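Local coordinates for protein metal-dependent phosphohydrolase, HDOD domain-containing (Geobacter sulfurreducens, PDB 3HC1) that is of unknown function but has an HDOD domain and a two-iron site and is probably a metal-dependent phosphohydrolase, at residues R12-A16 with G190-V196; L150-V154 with I214-H218. All blocks are in the same frame, centred on the assembly; numbering follows the deposited sequence.

Interaction 1. Residues R12-A16 with G190-V196; sequences RLTLA and GTSHCEV. With FE (Fe (III) ion), chain B.
Glu195 OE2 is gripped twice by Arg12, side-on: NE reaches it at 2.9 Å and NH2 at 3.0 Å. The guanidinium and carboxylate planes stand 88° apart, and both nitrogens share one oxygen. The Arg12 chain is bent at chi2 (139°) and chi3 (49°), which brings NE and NH2 to that oxygen. The other oxygen, Glu195 OE1, turns back on its own segment and takes Ser192 N at 2.8 Å and Ser192 OG at 2.6 Å. With Ser192 OG accepting from Cys194 N, this makes a capping box at the start of helix 193-203, whose first residue, His193, binds an iron through NE2. An alanine in place of Glu195 would probably leave Arg12 without its counter-charge and Ser192 N and OG without their acceptor. Next to the salt bridge, Thr191 OG1 donates to Arg12 O at 2.7 Å, coming from above the carbonyl plane on the face opposite Ala16 N, which uses the same oxygen within helix 9-21. One helical turn on from Arg12, Ala16 CB sits 3.6 Å from Glu195 CB and touches Val196 CG2. Farther along, Leu15 CD1 lies against Gly190 O, and Gly190, with positive phi, has no CB to collide with that methyl.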
loop_
_atom_site.group_PDB
_atom_site.type_symbol
_atom_site.label_atom_id
_atom_site.label_comp_id
_atom_site.label_asym_id
_atom_site.label_seq_id
_atom_site.Cartn_x
_atom_site.Cartn_y
_atom_site.Cartn_z
ATOM N N ARG A 12 -16.002 16.360 -1.239
ATOM C CA ARG A 12 -15.330 15.372 -0.381
ATOM C C ARG A 12 -13.874 15.747 -0.113
ATOM O O ARG A 12 -13.380 15.510 0.986
ATOM C CB ARG A 12 -15.440 13.973 -1.013
ATOM C CG ARG A 12 -16.816 13.336 -0.845
ATOM C CD ARG A 12 -17.270 12.630 -2.095
ATOM N NE ARG A 12 -16.228 11.748 -2.600
ATOM C CZ ARG A 12 -15.964 11.516 -3.888
ATOM N NH1 ARG A 12 -16.669 12.091 -4.851
ATOM N NH2 ARG A 12 -14.966 10.694 -4.216
ATOM N N LEU A 13 -13.178 16.315 -1.109
ATOM C CA LEU A 13 -11.783 16.746 -0.899
ATOM C C LEU A 13 -11.736 17.950 0.041
ATOM O O LEU A 13 -10.918 17.965 0.943
ATOM C CB LEU A 13 -11.030 17.016 -2.218
ATOM C CG LEU A 13 -10.607 15.790 -3.028
ATOM C CD1 LEU A 13 -10.156 16.219 -4.426
ATOM C CD2 LEU A 13 -9.493 15.007 -2.335
ATOM N N THR A 14 -12.670 18.910 -0.111
ATOM C CA THR A 14 -12.754 20.047 0.823
ATOM C C THR A 14 -13.007 19.558 2.241
ATOM O O THR A 14 -12.331 19.962 3.168
ATOM C CB THR A 14 -13.857 21.067 0.395
ATOM O OG1 THR A 14 -13.451 21.696 -0.819
ATOM C CG2 THR A 14 -14.064 22.120 1.432
ATOM N N LEU A 15 -13.979 18.662 2.402
ATOM C CA LEU A 15 -14.285 18.089 3.725
ATOM C C LEU A 15 -13.057 17.355 4.280
ATOM O O LEU A 15 -12.761 17.464 5.462
ATOM C CB LEU A 15 -15.502 17.149 3.649
ATOM C CG LEU A 15 -16.860 17.820 3.522
ATOM C CD1 LEU A 15 -17.917 16.758 3.214
ATOM C CD2 LEU A 15 -17.196 18.636 4.807
ATOM N N ALA A 16 -12.358 16.613 3.422
ATOM C CA ALA A 16 -11.117 15.957 3.837
ATOM C C ALA A 16 -10.102 16.987 4.364
ATOM O O ALA A 16 -9.512 16.775 5.445
ATOM C CB ALA A 16 -10.483 15.069 2.684
ATOM N N GLY A 190 -18.901 12.630 5.763
ATOM C CA GLY A 190 -19.034 13.160 4.369
ATOM C C GLY A 190 -17.812 13.075 3.451
ATOM O O GLY A 190 -17.773 13.680 2.384
ATOM N N THR A 191 -16.805 12.327 3.866
ATOM C CA THR A 191 -15.583 12.128 3.087
ATOM C C THR A 191 -15.001 10.812 3.576
ATOM O O THR A 191 -15.455 10.284 4.584
ATOM C CB THR A 191 -14.579 13.299 3.248
ATOM O OG1 THR A 191 -13.557 13.181 2.248
ATOM C CG2 THR A 191 -13.912 13.323 4.637
ATOM N N SER A 192 -13.992 10.270 2.886
ATOM C CA SER A 192 -13.374 9.021 3.324
ATOM C C SER A 192 -11.839 9.094 3.417
ATOM O O SER A 192 -11.211 10.112 3.076
ATOM C CB SER A 192 -13.798 7.901 2.369
ATOM O OG SER A 192 -12.875 7.796 1.284
ATOM N N HIS A 193 -11.240 7.986 3.837
ATOM C CA HIS A 193 -9.781 7.860 3.870
ATOM C C HIS A 193 -9.130 8.003 2.486
ATOM O O HIS A 193 -7.912 8.290 2.422
ATOM C CB HIS A 193 -9.323 6.548 4.509
ATOM C CG HIS A 193 -9.668 5.338 3.706
ATOM N ND1 HIS A 193 -10.961 4.854 3.604
ATOM C CD2 HIS A 193 -8.907 4.552 2.915
ATOM C CE1 HIS A 193 -10.959 3.791 2.822
ATOM N NE2 HIS A 193 -9.723 3.573 2.412
ATOM N N CYS A 194 -9.885 7.767 1.410
ATOM C CA CYS A 194 -9.427 8.058 0.040
ATOM C C CYS A 194 -9.094 9.524 -0.112
ATOM O O CYS A 194 -8.000 9.888 -0.499
ATOM C CB CYS A 194 -10.447 7.667 -0.991
ATOM S SG CYS A 194 -10.822 5.897 -1.027
ATOM N N GLU A 195 -10.014 10.390 0.254
ATOM C CA GLU A 195 -9.787 11.825 0.147
ATOM C C GLU A 195 -8.832 12.401 1.170
ATOM O O GLU A 195 -7.981 13.252 0.848
ATOM C CB GLU A 195 -11.145 12.523 0.239
ATOM C CG GLU A 195 -12.023 12.158 -0.927
ATOM C CD GLU A 195 -12.909 10.943 -0.677
ATOM O OE1 GLU A 195 -12.780 10.235 0.335
ATOM O OE2 GLU A 195 -13.742 10.716 -1.526
ATOM N N VAL A 196 -8.960 11.933 2.420
ATOM C CA VAL A 196 -8.017 12.297 3.437
ATOM C C VAL A 196 -6.631 11.840 3.055
ATOM O O VAL A 196 -5.692 12.598 3.237
ATOM C CB VAL A 196 -8.408 11.714 4.844
ATOM C CG1 VAL A 196 -7.356 11.992 5.962
ATOM C CG2 VAL A 196 -9.735 12.355 5.264
HETATM FE FE FE B . -8.878 1.659 1.465
HETATM O O HOH W 1 -8.321 0.027 0.688
#

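Interaction 2. Residues L150-V154 with I214-H218; sequences LLHDV and ILYHH. With FE (Fe (III) ion), chain B; FE (Fe (III) ion), chain C.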
loop_
_atom_site.group_PDB
_atom_site.type_symbol
_atom_site.label_atom_id
_atom_site.label_comp_id
_atom_site.label_asym_id
_atom_site.label_seq_id
_atom_site.Cartn_x
_atom_site.Cartn_y
_atom_site.Cartn_z
ATOM N N LEU A 150 1.593 0.058 -0.621
ATOM C CA LEU A 150 1.884 0.211 0.806
ATOM C C LEU A 150 1.295 1.508 1.361
ATOM O O LEU A 150 0.994 1.574 2.558
ATOM C CB LEU A 150 3.396 0.176 1.039
ATOM C CG LEU A 150 3.903 -0.035 2.466
ATOM C CD1 LEU A 150 3.216 -1.145 3.210
ATOM C CD2 LEU A 150 5.420 -0.309 2.415
ATOM N N LEU A 151 1.108 2.539 0.505
ATOM C CA LEU A 151 0.598 3.815 0.960
ATOM C C LEU A 151 -0.909 3.977 0.757
ATOM O O LEU A 151 -1.462 5.031 1.092
ATOM C CB LEU A 151 1.284 4.982 0.221
ATOM C CG LEU A 151 2.793 5.107 0.524
ATOM C CD1 LEU A 151 3.415 6.118 -0.409
ATOM C CD2 LEU A 151 2.917 5.534 1.995
ATOM N N HIS A 152 -1.565 2.987 0.141
ATOM C CA HIS A 152 -2.963 3.168 -0.310
ATOM C C HIS A 152 -3.982 3.608 0.775
ATOM O O HIS A 152 -4.857 4.434 0.540
ATOM C CB HIS A 152 -3.478 1.978 -1.124
ATOM C CG HIS A 152 -4.006 0.839 -0.282
ATOM N ND1 HIS A 152 -3.168 -0.002 0.410
ATOM C CD2 HIS A 152 -5.266 0.407 -0.024
ATOM C CE1 HIS A 152 -3.885 -0.871 1.099
ATOM N NE2 HIS A 152 -5.157 -0.663 0.833
ATOM N N ASP A 153 -3.830 3.017 1.958
ATOM C CA ASP A 153 -4.637 3.297 3.105
ATOM C C ASP A 153 -3.995 4.233 4.121
ATOM O O ASP A 153 -4.389 4.241 5.307
ATOM C CB ASP A 153 -5.024 1.968 3.766
ATOM C CG ASP A 153 -6.261 1.346 3.116
ATOM O OD1 ASP A 153 -6.960 2.085 2.382
ATOM O OD2 ASP A 153 -6.506 0.137 3.313
ATOM N N VAL A 154 -3.034 5.052 3.677
ATOM C CA VAL A 154 -2.381 5.989 4.610
ATOM C C VAL A 154 -3.421 6.933 5.271
ATOM O O VAL A 154 -3.248 7.362 6.393
ATOM C CB VAL A 154 -1.229 6.764 3.910
ATOM C CG1 VAL A 154 -1.789 7.771 2.870
ATOM C CG2 VAL A 154 -0.393 7.442 4.886
ATOM N N ILE A 214 -4.272 6.453 -3.954
ATOM C CA ILE A 214 -4.918 6.657 -2.621
ATOM C C ILE A 214 -6.377 7.140 -2.795
ATOM O O ILE A 214 -7.269 6.606 -2.178
ATOM C CB ILE A 214 -4.078 7.610 -1.762
ATOM C CG1 ILE A 214 -2.676 7.057 -1.491
ATOM C CG2 ILE A 214 -4.749 7.910 -0.392
ATOM C CD1 ILE A 214 -1.709 8.172 -0.941
ATOM N N LEU A 215 -6.618 8.035 -3.756
ATOM C CA LEU A 215 -7.952 8.587 -4.001
ATOM C C LEU A 215 -8.943 7.608 -4.622
ATOM O O LEU A 215 -10.150 7.627 -4.292
ATOM C CB LEU A 215 -7.840 9.832 -4.915
ATOM C CG LEU A 215 -9.129 10.605 -5.260
ATOM C CD1 LEU A 215 -9.867 11.066 -3.990
ATOM C CD2 LEU A 215 -8.836 11.807 -6.189
ATOM N N TYR A 216 -8.460 6.759 -5.521
ATOM C CA TYR A 216 -9.335 5.976 -6.405
ATOM C C TYR A 216 -9.343 4.479 -6.151
ATOM O O TYR A 216 -10.029 3.737 -6.869
ATOM C CB TYR A 216 -8.964 6.216 -7.865
ATOM C CG TYR A 216 -9.085 7.639 -8.374
ATOM C CD1 TYR A 216 -10.311 8.308 -8.401
ATOM C CD2 TYR A 216 -7.981 8.283 -8.926
ATOM C CE1 TYR A 216 -10.405 9.639 -8.925
ATOM C CE2 TYR A 216 -8.059 9.579 -9.456
ATOM C CZ TYR A 216 -9.250 10.249 -9.435
ATOM O OH TYR A 216 -9.259 11.495 -9.978
ATOM N N HIS A 217 -8.603 4.033 -5.135
ATOM C CA HIS A 217 -8.385 2.605 -4.936
ATOM C C HIS A 217 -9.607 1.790 -4.609
ATOM O O HIS A 217 -9.551 0.569 -4.762
ATOM C CB HIS A 217 -7.261 2.318 -3.959
ATOM C CG HIS A 217 -7.598 2.593 -2.523
ATOM N ND1 HIS A 217 -7.264 3.773 -1.882
ATOM C CD2 HIS A 217 -8.135 1.788 -1.578
ATOM C CE1 HIS A 217 -7.644 3.701 -0.619
ATOM N NE2 HIS A 217 -8.260 2.549 -0.437
ATOM N N HIS A 218 -10.696 2.440 -4.169
ATOM C CA HIS A 218 -11.984 1.736 -3.952
ATOM C C HIS A 218 -12.918 1.784 -5.153
ATOM O O HIS A 218 -13.970 1.185 -5.103
ATOM C CB HIS A 218 -12.701 2.224 -2.660
ATOM C CG HIS A 218 -12.015 1.787 -1.406
ATOM N ND1 HIS A 218 -12.123 0.499 -0.924
ATOM C CD2 HIS A 218 -11.201 2.445 -0.532
ATOM C CE1 HIS A 218 -11.363 0.369 0.154
ATOM N NE2 HIS A 218 -10.816 1.539 0.443
HETATM FE FE FE B . -8.878 1.659 1.465
HETATM FE FE FE C . -7.210 -1.186 1.806
HETATM O O HOH W 1 -8.321 0.027 0.688
#
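Metal bonds dominate where Asp153 meets His217 and His218. Asp153 OD1 binds one iron at 2.2 Å, and NE2 of His217 and NE2 of His218 bind the same ion; Asp153 OD2 reaches the second iron at 2.1 Å, which His152 NE2 also holds. The carboxylate bridges the pair, and water 1 sits between both ions. His152 and Asp153 are the central HD of the H...HD...D signature of HD-domain proteins; His122 and Asp238 complete it round the second iron, His193 joins the first, and Glu249 bridges both. Among the rings, His152 turns its CD2 edge onto a face of His217, a T-shaped pair with planes at 86° and centroids 4.9 Å apart. His152 ND1 is hydrogen-bonded to Gly149, which helps fix the ring. With chi1 at 73°, His217 turns ND1 back to give Ile214 O a weak hydrogen bond; that bond and the iron on NE2, at the two nitrogens flanking CE1, should limit the ring's rotation. His152 O comes 3.1 Å from His217 CE1. The apolar pair is Ile214 CD1 with Val154 CG1, at 3.8 Å. In van der Waals contact, Ile214 CG1 rests on Leu151 O and CG2 on His152 O, carbonyls of the type I turn 151-154.

How the interactions relate
Both contacts meet at one iron: His193, from 190-196 of interaction 1, shares it with Asp153, His217 and His218 of interaction 2, and the NE2 atoms of His193 and His218 lie 3.0 Å apart. The segments alternate along the chain, helices 193-203 and 208-216 follow one another, and Cys194 CB also packs against Leu215 O. Interaction 2 is buried, its centre about 7 Å from that of the chain, and works mainly through metal bonds and ring packing. Interaction 1, about 18 Å out and only partly buried, joins the N-terminal helix 9-21 to the start of helix 193-203; across its two segments a salt bridge, a hydrogen bond and small apolar contacts do the work.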